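Local structure of ORF14 (Streptomyces clavuligerus, 2WPX) at residues A[58-63]-A[110-115]; A[234-239]-A[294-299]; A[304-309]-A[315-320]. The protein binds acetyl-CoA as a tandem GNAT-family protein of the clavulanic acid biosynthesis pathway and probably transfers acyl groups to an acceptor. All coordinates share one frame; numbering follows the deposited sequence.

Contact 1. Residues A[58-63]-A[110-115]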
loop_
_atom_site.group_PDB
_atom_site.type_symbol
_atom_site.label_atom_id
_atom_site.label_comp_id
_atom_site.label_asym_id
_atom_site.label_seq_id
_atom_site.Cartn_x
_atom_site.Cartn_y
_atom_site.Cartn_z
ATOM N N ALA A 58 -6.285 12.819 -8.333
ATOM C CA ALA A 58 -7.141 12.430 -9.455
ATOM C C ALA A 58 -6.700 11.060 -9.935
ATOM O O ALA A 58 -5.536 10.726 -9.789
ATOM C CB ALA A 58 -7.017 13.444 -10.581
ATOM N N LEU A 59 -7.603 10.292 -10.534
ATOM C CA LEU A 59 -7.269 9.027 -11.218
ATOM C C LEU A 59 -7.523 9.114 -12.707
ATOM O O LEU A 59 -8.453 9.794 -13.146
ATOM C CB LEU A 59 -8.096 7.872 -10.703
ATOM C CG LEU A 59 -8.239 7.857 -9.188
ATOM C CD1 LEU A 59 -9.313 6.913 -8.825
ATOM C CD2 LEU A 59 -6.888 7.398 -8.570
ATOM N N ASP A 60 -6.717 8.410 -13.487
ATOM C CA ASP A 60 -6.910 8.373 -14.917
ATOM C C ASP A 60 -6.725 6.854 -15.272
ATOM O O ASP A 60 -5.580 6.356 -15.437
ATOM C CB ASP A 60 -5.863 9.280 -15.588
ATOM C CG ASP A 60 -6.209 9.622 -17.028
ATOM O OD1 ASP A 60 -6.893 8.815 -17.670
ATOM O OD2 ASP A 60 -5.800 10.695 -17.534
ATOM N N ASP A 61 -7.826 6.113 -15.314
ATOM C CA ASP A 61 -7.772 4.628 -15.415
ATOM C C ASP A 61 -8.116 4.121 -16.810
ATOM O O ASP A 61 -9.094 4.545 -17.418
ATOM C CB ASP A 61 -8.730 4.005 -14.405
ATOM C CG ASP A 61 -8.354 4.348 -13.000
ATOM O OD1 ASP A 61 -7.134 4.529 -12.803
ATOM O OD2 ASP A 61 -9.240 4.458 -12.113
ATOM N N TRP A 62 -7.308 3.218 -17.332
ATOM C CA TRP A 62 -7.555 2.698 -18.662
ATOM C C TRP A 62 -7.433 1.180 -18.742
ATOM O O TRP A 62 -6.699 0.545 -17.969
ATOM C CB TRP A 62 -6.526 3.295 -19.578
ATOM C CG TRP A 62 -6.708 4.762 -19.748
ATOM C CD1 TRP A 62 -6.333 5.766 -18.884
ATOM C CD2 TRP A 62 -7.310 5.386 -20.860
ATOM N NE1 TRP A 62 -6.660 6.996 -19.418
ATOM C CE2 TRP A 62 -7.273 6.794 -20.628
ATOM C CE3 TRP A 62 -7.858 4.902 -22.061
ATOM C CZ2 TRP A 62 -7.792 7.714 -21.539
ATOM C CZ3 TRP A 62 -8.352 5.814 -22.974
ATOM C CH2 TRP A 62 -8.327 7.209 -22.703
ATOM N N VAL A 63 -8.148 0.591 -19.691
ATOM C CA VAL A 63 -7.820 -0.747 -20.135
ATOM C C VAL A 63 -7.391 -0.770 -21.585
ATOM O O VAL A 63 -7.630 0.181 -22.352
ATOM C CB VAL A 63 -8.974 -1.770 -19.894
ATOM C CG1 VAL A 63 -9.200 -1.984 -18.415
ATOM C CG2 VAL A 63 -10.239 -1.345 -20.629
ATOM N N ARG A 110 3.142 7.752 -20.599
ATOM C CA ARG A 110 3.833 9.011 -20.879
ATOM C C ARG A 110 2.995 10.080 -21.556
ATOM O O ARG A 110 3.107 11.281 -21.206
ATOM C CB ARG A 110 5.146 8.749 -21.632
ATOM C CG ARG A 110 6.001 7.856 -20.742
ATOM C CD ARG A 110 7.250 7.396 -21.389
ATOM N NE ARG A 110 8.032 8.500 -21.889
ATOM C CZ ARG A 110 8.033 8.851 -23.168
ATOM N NH1 ARG A 110 7.284 8.164 -24.009
ATOM N NH2 ARG A 110 8.780 9.860 -23.607
ATOM N N GLU A 111 2.141 9.653 -22.478
ATOM C CA GLU A 111 1.153 10.545 -23.081
ATOM C C GLU A 111 0.113 11.128 -22.053
ATOM O O GLU A 111 -0.192 12.337 -22.083
ATOM C CB GLU A 111 0.427 9.789 -24.185
ATOM C CG GLU A 111 -0.469 10.624 -25.048
ATOM C CD GLU A 111 -0.741 9.923 -26.385
ATOM O OE1 GLU A 111 -1.536 8.943 -26.402
ATOM O OE2 GLU A 111 -0.164 10.361 -27.420
ATOM N N LEU A 112 -0.405 10.275 -21.158
ATOM C CA LEU A 112 -1.381 10.717 -20.122
ATOM C C LEU A 112 -0.691 11.661 -19.126
ATOM O O LEU A 112 -1.225 12.709 -18.795
ATOM C CB LEU A 112 -1.980 9.531 -19.378
ATOM C CG LEU A 112 -2.949 8.650 -20.177
ATOM C CD1 LEU A 112 -3.400 7.462 -19.273
ATOM C CD2 LEU A 112 -4.179 9.459 -20.810
ATOM N N ALA A 113 0.541 11.342 -18.751
ATOM C CA ALA A 113 1.303 12.228 -17.865
ATOM C C ALA A 113 1.482 13.586 -18.487
ATOM O O ALA A 113 1.363 14.608 -17.807
ATOM C CB ALA A 113 2.634 11.647 -17.513
ATOM N N ARG A 114 1.771 13.586 -19.775
ATOM C CA ARG A 114 1.988 14.800 -20.515
ATOM C C ARG A 114 0.678 15.607 -20.641
ATOM O O ARG A 114 0.660 16.826 -20.548
ATOM C CB ARG A 114 2.568 14.459 -21.887
ATOM C CG ARG A 114 3.998 14.815 -22.006
ATOM C CD ARG A 114 4.801 14.087 -23.073
ATOM N NE ARG A 114 4.046 13.488 -24.158
ATOM C CZ ARG A 114 4.351 12.290 -24.684
ATOM N NH1 ARG A 114 5.369 11.597 -24.209
ATOM N NH2 ARG A 114 3.641 11.776 -25.674
ATOM N N LYS A 115 -0.435 14.919 -20.833
ATOM C CA LYS A 115 -1.726 15.605 -20.945
ATOM C C LYS A 115 -2.059 16.345 -19.619
ATOM O O LYS A 115 -2.659 17.417 -19.617
ATOM C CB LYS A 115 -2.803 14.578 -21.311
ATOM C CG LYS A 115 -4.168 15.123 -21.289
ATOM C CD LYS A 115 -5.172 14.038 -21.577
ATOM C CE LYS A 115 -5.408 13.205 -20.353
ATOM N NZ LYS A 115 -6.861 12.866 -20.457
#
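Leu112 lays its two methyl groups against the indole of Trp62. CD1 does most of the touching, 3.3 Å from Trp62 NE1 and 3.4 Å from Trp62 CD1, on the pyrrole half of the ring, and it approaches at a slant. The second methyl, CD2, lies nearer CE2 and CZ2. Within the strand the indole has a partner two residues before it: Trp62 NE1 donates to Asp60 OD1, although the modelled length of 2.5 Å is doubtful. The bond is bent, 142° at the hydrogen, and reaches the oxygen from above the carboxylate plane. The Asp60 carboxylate, with CG anti to the backbone N (chi1 -164°), turns its other oxygen to the helix: OD2 passes 3.9 Å from Leu112 CD2 and makes a long salt bridge of 3.8 Å to Lys115 NZ. His116 NE2, just past the helix end, also hydrogen-bonds OD2 of this buried aspartate. Segment 110-115 runs at 151° to segment 58-63, their axes 10.8 Å apart at closest approach, and helix 101-115 packs here with strand 57-66 on one face of the N-terminal acetyltransferase sheet. Leu112 also reaches Leu74 and Leu76 of strand 69-79, His108 of the same helix meets the Trp62 ring edge-to-face, and Phe10 and Pro12 of strand 9-12 touch that indole too.

Contact 2. Residues A[234-239]-A[294-299]; sequences RAYHTG and RHEPEV
Glu296 meets both Arg234 and Tyr236 through its carboxylate, brought to them by a bend at chi2 (67°). The straightest of the arginine bonds runs from Arg234 NH2 to Glu296 OE1, 3.0 Å long with 161° at the hydrogen; the acceptor lies close to the guanidinium plane, but the donor stands well above the plane of the carboxylate. NE and NH2 of Arg234 also turn to OE2, each in a weak bond. Because the two flat groups are 71° apart, this salt bridge is not the coplanar, two-pronged kind. Tyr236 OH donates to the same OE2 at 2.7 Å from the opposite face of the carboxylate, also well out of its plane. The carboxylate is thus sandwiched, and one strong and two weak donors share OE2. Alongside, His295 brings its CB to 3.5 Å from Tyr236 OH, and the two rings meet obliquely. Further out, Tyr291 of helix 280-295 contacts the Tyr236 ring edge-to-face, and Lys256 of strand 247-256 touches both Arg234 and Glu296. Glu296 starts a type I turn just after helix 280-295. His295 O, 3.1 Å from Glu296 OE1 and not bonded to it, would work against a negative charge, but the arginine probably outweighs it and keeps the carboxylate an anion; this charged link joins the start of strand 234-242 to the turn following helix 280-295 in the second GNAT domain.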
loop_
_atom_site.group_PDB
_atom_site.type_symbol
_atom_site.label_atom_id
_atom_site.label_comp_id
_atom_site.label_asym_id
_atom_site.label_seq_id
_atom_site.Cartn_x
_atom_site.Cartn_y
_atom_site.Cartn_z
ATOM N N ARG A 234 -11.884 -2.270 6.467
ATOM C CA ARG A 234 -12.113 -2.075 7.869
ATOM C C ARG A 234 -10.738 -1.853 8.533
ATOM O O ARG A 234 -9.741 -2.446 8.100
ATOM C CB ARG A 234 -12.562 -3.443 8.357
ATOM C CG ARG A 234 -13.609 -3.496 9.285
ATOM C CD ARG A 234 -14.499 -4.690 8.932
ATOM N NE ARG A 234 -13.998 -6.071 8.973
ATOM C CZ ARG A 234 -14.188 -6.963 7.971
ATOM N NH1 ARG A 234 -14.752 -6.592 6.814
ATOM N NH2 ARG A 234 -13.808 -8.223 8.090
ATOM N N ALA A 235 -10.667 -1.117 9.648
ATOM C CA ALA A 235 -9.354 -0.909 10.268
ATOM C C ALA A 235 -9.367 -1.099 11.781
ATOM O O ALA A 235 -10.430 -1.062 12.407
ATOM C CB ALA A 235 -8.779 0.465 9.875
ATOM N N TYR A 236 -8.191 -1.357 12.354
ATOM C CA TYR A 236 -8.099 -1.627 13.790
ATOM C C TYR A 236 -6.926 -0.827 14.365
ATOM O O TYR A 236 -5.792 -0.905 13.836
ATOM C CB TYR A 236 -7.912 -3.126 14.070
ATOM C CG TYR A 236 -9.080 -3.987 13.703
ATOM C CD1 TYR A 236 -9.265 -4.446 12.370
ATOM C CD2 TYR A 236 -10.016 -4.362 14.660
ATOM C CE1 TYR A 236 -10.332 -5.244 12.029
ATOM C CE2 TYR A 236 -11.095 -5.169 14.306
ATOM C CZ TYR A 236 -11.236 -5.582 13.002
ATOM O OH TYR A 236 -12.264 -6.368 12.659
ATOM N N HIS A 237 -7.193 -0.037 15.411
ATOM C CA HIS A 237 -6.176 0.867 15.973
ATOM C C HIS A 237 -5.939 0.639 17.466
ATOM O O HIS A 237 -6.871 0.410 18.212
ATOM C CB HIS A 237 -6.567 2.321 15.778
ATOM C CG HIS A 237 -6.803 2.685 14.352
ATOM N ND1 HIS A 237 -8.015 2.477 13.724
ATOM C CD2 HIS A 237 -5.980 3.222 13.414
ATOM C CE1 HIS A 237 -7.935 2.893 12.472
ATOM N NE2 HIS A 237 -6.715 3.366 12.264
ATOM N N THR A 238 -4.673 0.651 17.856
ATOM C CA THR A 238 -4.265 0.724 19.246
ATOM C C THR A 238 -3.332 1.924 19.398
ATOM O O THR A 238 -2.476 2.175 18.558
ATOM C CB THR A 238 -3.520 -0.527 19.665
ATOM O OG1 THR A 238 -4.391 -1.657 19.492
ATOM C CG2 THR A 238 -3.054 -0.408 21.159
ATOM N N GLY A 239 -3.552 2.696 20.442
ATOM C CA GLY A 239 -2.743 3.871 20.729
ATOM C C GLY A 239 -2.205 3.850 22.150
ATOM O O GLY A 239 -2.758 3.211 23.042
ATOM N N ARG A 294 -9.306 -11.098 17.649
ATOM C CA ARG A 294 -10.498 -11.429 18.369
ATOM C C ARG A 294 -11.734 -10.968 17.601
ATOM O O ARG A 294 -12.835 -11.387 17.898
ATOM C CB ARG A 294 -10.448 -10.976 19.845
ATOM C CG ARG A 294 -10.703 -9.511 20.089
ATOM C CD ARG A 294 -11.388 -9.259 21.471
ATOM N NE ARG A 294 -10.547 -9.690 22.582
ATOM C CZ ARG A 294 -9.319 -9.228 22.802
ATOM N NH1 ARG A 294 -8.781 -8.320 21.983
ATOM N NH2 ARG A 294 -8.626 -9.686 23.836
ATOM N N HIS A 295 -11.534 -10.164 16.565
ATOM C CA HIS A 295 -12.622 -9.787 15.656
ATOM C C HIS A 295 -12.550 -10.460 14.246
ATOM O O HIS A 295 -13.529 -10.501 13.512
ATOM C CB HIS A 295 -12.634 -8.269 15.534
ATOM C CG HIS A 295 -12.943 -7.593 16.828
ATOM N ND1 HIS A 295 -14.237 -7.333 17.236
ATOM C CD2 HIS A 295 -12.134 -7.163 17.828
ATOM C CE1 HIS A 295 -14.207 -6.759 18.428
ATOM N NE2 HIS A 295 -12.944 -6.642 18.806
ATOM N N GLU A 296 -11.361 -10.953 13.894
ATOM C CA GLU A 296 -11.064 -11.554 12.617
ATOM C C GLU A 296 -10.305 -12.847 12.958
ATOM O O GLU A 296 -9.110 -12.951 12.720
ATOM C CB GLU A 296 -10.148 -10.605 11.845
ATOM C CG GLU A 296 -10.636 -10.068 10.481
ATOM C CD GLU A 296 -11.814 -9.159 10.571
ATOM O OE1 GLU A 296 -12.913 -9.684 10.608
ATOM O OE2 GLU A 296 -11.698 -7.935 10.567
ATOM N N PRO A 297 -11.005 -13.839 13.559
ATOM C CA PRO A 297 -10.387 -15.129 13.893
ATOM C C PRO A 297 -9.693 -15.836 12.730
ATOM O O PRO A 297 -8.828 -16.645 12.976
ATOM C CB PRO A 297 -11.576 -15.990 14.380
ATOM C CG PRO A 297 -12.846 -15.221 13.969
ATOM C CD PRO A 297 -12.423 -13.776 13.988
ATOM N N GLU A 298 -10.078 -15.587 11.485
ATOM C CA GLU A 298 -9.584 -16.418 10.409
ATOM C C GLU A 298 -8.301 -15.866 9.869
ATOM O O GLU A 298 -7.690 -16.488 9.025
ATOM C CB GLU A 298 -10.592 -16.509 9.280
ATOM C CG GLU A 298 -11.688 -17.502 9.549
ATOM C CD GLU A 298 -12.794 -17.418 8.526
ATOM O OE1 GLU A 298 -13.674 -16.555 8.682
ATOM O OE2 GLU A 298 -12.817 -18.221 7.570
ATOM N N VAL A 299 -7.910 -14.681 10.352
ATOM C CA VAL A 299 -6.672 -14.053 9.926
ATOM C C VAL A 299 -5.438 -14.868 10.317
ATOM O O VAL A 299 -5.292 -15.358 11.433
ATOM C CB VAL A 299 -6.537 -12.588 10.442
ATOM C CG1 VAL A 299 -5.160 -12.131 10.212
ATOM C CG2 VAL A 299 -7.506 -11.678 9.722
#

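Contact 3. Residues A[304-309]-A[315-320]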
loop_
_atom_site.group_PDB
_atom_site.type_symbol
_atom_site.label_atom_id
_atom_site.label_comp_id
_atom_site.label_asym_id
_atom_site.label_seq_id
_atom_site.Cartn_x
_atom_site.Cartn_y
_atom_site.Cartn_z
ATOM N N THR A 304 3.263 -6.457 5.885
ATOM C CA THR A 304 3.623 -5.104 6.206
ATOM C C THR A 304 4.842 -4.685 5.351
ATOM O O THR A 304 5.410 -5.542 4.638
ATOM C CB THR A 304 3.971 -4.993 7.729
ATOM O OG1 THR A 304 3.842 -3.631 8.177
ATOM C CG2 THR A 304 5.384 -5.555 8.014
ATOM N N ALA A 305 5.237 -3.402 5.421
ATOM C CA ALA A 305 6.398 -2.923 4.670
ATOM C C ALA A 305 7.054 -1.768 5.375
ATOM O O ALA A 305 6.383 -0.823 5.782
ATOM C CB ALA A 305 5.996 -2.453 3.234
ATOM N N ASN A 306 8.375 -1.843 5.466
ATOM C CA ASN A 306 9.206 -0.770 5.997
ATOM C C ASN A 306 10.197 -0.294 4.985
ATOM O O ASN A 306 10.722 -1.087 4.193
ATOM C CB ASN A 306 10.002 -1.293 7.161
ATOM C CG ASN A 306 9.137 -1.648 8.271
ATOM O OD1 ASN A 306 8.966 -2.823 8.609
ATOM N ND2 ASN A 306 8.525 -0.627 8.866
ATOM N N ALA A 307 10.506 0.992 5.039
ATOM C CA ALA A 307 11.695 1.445 4.359
ATOM C C ALA A 307 12.881 0.655 4.920
ATOM O O ALA A 307 13.027 0.492 6.146
ATOM C CB ALA A 307 11.898 2.917 4.548
ATOM N N GLU A 308 13.731 0.155 4.019
ATOM C CA GLU A 308 14.803 -0.750 4.439
ATOM C C GLU A 308 15.798 -0.067 5.396
ATOM O O GLU A 308 16.586 -0.756 6.032
ATOM C CB GLU A 308 15.520 -1.313 3.225
ATOM C CG GLU A 308 16.067 -0.177 2.388
ATOM C CD GLU A 308 16.642 -0.605 1.059
ATOM O OE1 GLU A 308 16.543 -1.806 0.717
ATOM O OE2 GLU A 308 17.164 0.285 0.350
ATOM N N ASP A 309 15.747 1.262 5.523
ATOM C CA ASP A 309 16.624 1.942 6.499
ATOM C C ASP A 309 15.963 2.178 7.846
ATOM O O ASP A 309 16.586 2.697 8.749
ATOM C CB ASP A 309 17.211 3.256 5.953
ATOM C CG ASP A 309 16.158 4.307 5.714
ATOM O OD1 ASP A 309 16.499 5.509 5.723
ATOM O OD2 ASP A 309 14.982 3.959 5.520
ATOM N N ALA A 315 13.538 -4.259 13.373
ATOM C CA ALA A 315 13.896 -5.062 14.546
ATOM C C ALA A 315 12.643 -5.469 15.317
ATOM O O ALA A 315 12.487 -6.605 15.735
ATOM C CB ALA A 315 14.841 -4.290 15.404
ATOM N N VAL A 316 11.693 -4.563 15.450
ATOM C CA VAL A 316 10.429 -4.960 16.055
ATOM C C VAL A 316 9.619 -5.984 15.274
ATOM O O VAL A 316 9.057 -6.914 15.871
ATOM C CB VAL A 316 9.575 -3.766 16.370
ATOM C CG1 VAL A 316 8.222 -4.232 16.898
ATOM C CG2 VAL A 316 10.297 -2.939 17.459
ATOM N N ASN A 317 9.550 -5.837 13.960
ATOM C CA ASN A 317 8.720 -6.706 13.145
ATOM C C ASN A 317 9.285 -8.126 13.155
ATOM O O ASN A 317 8.532 -9.076 13.372
ATOM C CB ASN A 317 8.560 -6.151 11.701
ATOM C CG ASN A 317 7.527 -5.060 11.622
ATOM O OD1 ASN A 317 6.577 -5.058 12.412
ATOM N ND2 ASN A 317 7.722 -4.088 10.712
ATOM N N ALA A 318 10.614 -8.228 13.006
ATOM C CA ALA A 318 11.344 -9.496 13.036
ATOM C C ALA A 318 11.149 -10.258 14.329
ATOM O O ALA A 318 10.813 -11.462 14.299
ATOM C CB ALA A 318 12.877 -9.279 12.764
ATOM N N ALA A 319 11.339 -9.583 15.466
ATOM C CA ALA A 319 11.068 -10.223 16.798
ATOM C C ALA A 319 9.692 -10.827 16.785
ATOM O O ALA A 319 9.423 -11.753 17.513
ATOM C CB ALA A 319 11.127 -9.190 17.957
ATOM N N LEU A 320 8.794 -10.271 15.995
ATOM C CA LEU A 320 7.404 -10.711 16.090
ATOM C C LEU A 320 7.113 -11.860 15.107
ATOM O O LEU A 320 5.983 -12.318 15.023
ATOM C CB LEU A 320 6.450 -9.550 15.779
ATOM C CG LEU A 320 5.916 -8.702 16.947
ATOM C CD1 LEU A 320 7.090 -8.180 17.719
ATOM C CD2 LEU A 320 5.055 -7.568 16.454
HETATM O O HOH W 1 5.638 -2.436 9.784
#
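Thr304, on strand 301-307, presents its CG2 methyl to the amide of Asn317, 3.9 Å from ND2. A chi1 of -158° swings OG1 to the side of the carbonyl carbon, where it accepts from a water at 2.7 Å; the same water accepts from Asn317 ND2 at 2.8 Å, bridging strand and helix. OG1 is also hydrogen-bonded to Gln266 O on strand 263-271, the neighbouring strand. Two residues on, Asn306 reaches toward the helix from the same side of the strand. Its OD1 takes a weak bond from Asn317 ND2, 2.8 Å long but bent to 127°, with the two amide planes only 30° apart; its stronger partner is Gln159 NE2 of strand 149-162. Asn317 ND2 thus serves both the water and Asn306, while its OD1 receives a weak bond from Gln266 NE2. Here a strand of the second GNAT domain is followed by the short helix 311-319, which folds back over the strand it has just left. Met313 and Ile314 of that helix also touch Asn306. Past Ala307 the chain leaves the strand, and Glu308 turns elsewhere, forming a salt bridge to Arg327 of strand 323-334.

From the N terminus, contact 1 closes first, bringing helix 101-115 back onto strand 57-66 across a loop of 46 residues within the first GNAT domain, the half that holds acetyl-CoA. Contact 2 opens only afterwards, on strand 234-242, and closes a similar span of 54 residues at the end of helix 280-295. Strand 301-307 follows that helix directly, and contact 3 joins it to helix 311-319 across five residues. The three stand in series; none nests in or crosses another. Contacts 2 and 3 share the second GNAT domain, their centres about 20 Å apart, whereas contact 1 lies on the opposite side of the chain's centre, its centre about 36 Å from that of contact 2.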